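Local coordinates for thyroid hormone-inducible hepatic protein (Mus musculus, PDB 3ONT) that regulates lipogenesis, notably in the lactating mammary gland, and supports synthesis of triglycerides with medium-length fatty acid chains, at residues Val33-Pro36 against Ser37-Arg40. Numbering follows the deposited sequence.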
# COMPACT_ATOMS: atom_id res chain seq x y z
N VAL A 33 -21.36 17.58 -2.17
CA VAL A 33 -21.83 17.44 -3.55
C VAL A 33 -23.24 16.86 -3.54
O VAL A 33 -23.45 15.68 -3.81
CB VAL A 33 -20.83 16.63 -4.43
CG1 VAL A 33 -21.37 16.41 -5.81
CG2 VAL A 33 -19.48 17.37 -4.50
N MSE A 34 -24.20 17.71 -3.23
CA MSE A 34 -25.59 17.29 -3.02
C MSE A 34 -26.27 16.84 -4.31
O MSE A 34 -27.09 15.91 -4.28
CB MSE A 34 -26.37 18.45 -2.43
CG MSE A 34 -25.85 18.92 -1.08
SE MSE A 34 -27.00 18.35 0.39
CE MSE A 34 -26.68 16.41 0.33
N ILE A 35 -25.96 17.52 -5.42
CA ILE A 35 -26.56 17.23 -6.71
C ILE A 35 -25.41 16.88 -7.67
O ILE A 35 -24.87 17.75 -8.38
CB ILE A 35 -27.45 18.42 -7.24
CG1 ILE A 35 -28.32 19.00 -6.12
CG2 ILE A 35 -28.30 17.98 -8.45
CD1 ILE A 35 -29.05 20.29 -6.46
N PRO A 36 -25.02 15.60 -7.69
CA PRO A 36 -23.81 15.20 -8.42
C PRO A 36 -23.94 15.37 -9.94
O PRO A 36 -22.92 15.48 -10.63
CB PRO A 36 -23.62 13.72 -8.03
CG PRO A 36 -24.40 13.55 -6.73
CD PRO A 36 -25.60 14.48 -6.91
N SER A 37 -25.17 15.40 -10.46
CA SER A 37 -25.38 15.54 -11.91
C SER A 37 -24.94 16.93 -12.42
O SER A 37 -24.67 17.09 -13.59
CB SER A 37 -26.83 15.28 -12.28
OG SER A 37 -27.63 16.20 -11.57
N LEU A 38 -24.86 17.91 -11.53
CA LEU A 38 -24.31 19.23 -11.85
C LEU A 38 -22.82 19.16 -12.27
O LEU A 38 -22.31 20.08 -12.93
CB LEU A 38 -24.48 20.21 -10.67
CG LEU A 38 -25.93 20.48 -10.24
CD1 LEU A 38 -25.96 21.58 -9.19
CD2 LEU A 38 -26.90 20.84 -11.40
N LEU A 39 -22.13 18.08 -11.88
CA LEU A 39 -20.73 17.86 -12.27
C LEU A 39 -20.59 17.34 -13.69
O LEU A 39 -19.51 17.43 -14.28
CB LEU A 39 -20.03 16.90 -11.30
CG LEU A 39 -19.89 17.28 -9.82
CD1 LEU A 39 -19.23 16.16 -8.99
CD2 LEU A 39 -19.10 18.58 -9.64
N ARG A 40 -21.65 16.80 -14.27
CA ARG A 40 -21.58 16.33 -15.67
C ARG A 40 -21.24 17.53 -16.53
O ARG A 40 -21.69 18.66 -16.25
CB ARG A 40 -22.91 15.79 -16.15
CG ARG A 40 -23.44 14.63 -15.40
CD ARG A 40 -23.26 13.39 -16.18
NE ARG A 40 -23.94 12.26 -15.56
CZ ARG A 40 -23.64 10.99 -15.79
NH1 ARG A 40 -22.66 10.67 -16.62
NH2 ARG A 40 -24.31 10.02 -15.19
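The carbonyl of Ile35 receives the N-H of Leu38 from above its plane: the donor stands 46° out of it, and Leu38 N lies 3.2 Å from Ile35 O. At the carbonyl of Pro36 the approach is similar, with Leu39 N 3.0 Å from Pro36 O and the donor again well outside the plane. Both bonds join residues three apart, and Arg40 N continues the series to Ser37 O. This i to i+3 spacing, with backbone angles that stay in the helical region from Pro36 through Leu38, identifies a short 3-10 turn. Proline suits its first residue: the ring holds phi near its observed -67°, and Pro36 has no N-H to be satisfied.

Two of the side-chain contacts repeat the three-residue spacing. Leu38 sets its CB beside the oxygen of the Ile35 carbonyl, 3.4 Å from Ile35 O, and its CG comes within 3.9 Å of Ile35 CG2. With chi1 of Ile35 at -43°, CG1 points away from the carbonyl carbon and CG2 is left to face the turn; Ser37 OG also touches this methyl, 3.7 Å away. Leu39 similarly sets CB against Pro36 O. Its CD1 meets Val33 CG1 at 3.8 Å, the two side chains crossing at about a right angle in a buried apolar contact that spans the turn, six residues apart, and reaches back to the residue where helical backbone angles end.

The turn lies within the loop that joins helix 15-32 to helix 58-73. Val33, Pro36 and Leu39 pack on Phe62 of that second helix, while Arg40 makes a cation-pi contact with Tyr59. Across the homodimer, Tyr144 of the second subunit packs on Val33 and Leu39 and hydrogen-bonds through its hydroxyl to Ile35 N, bringing helix 115-147 of that subunit against the turn.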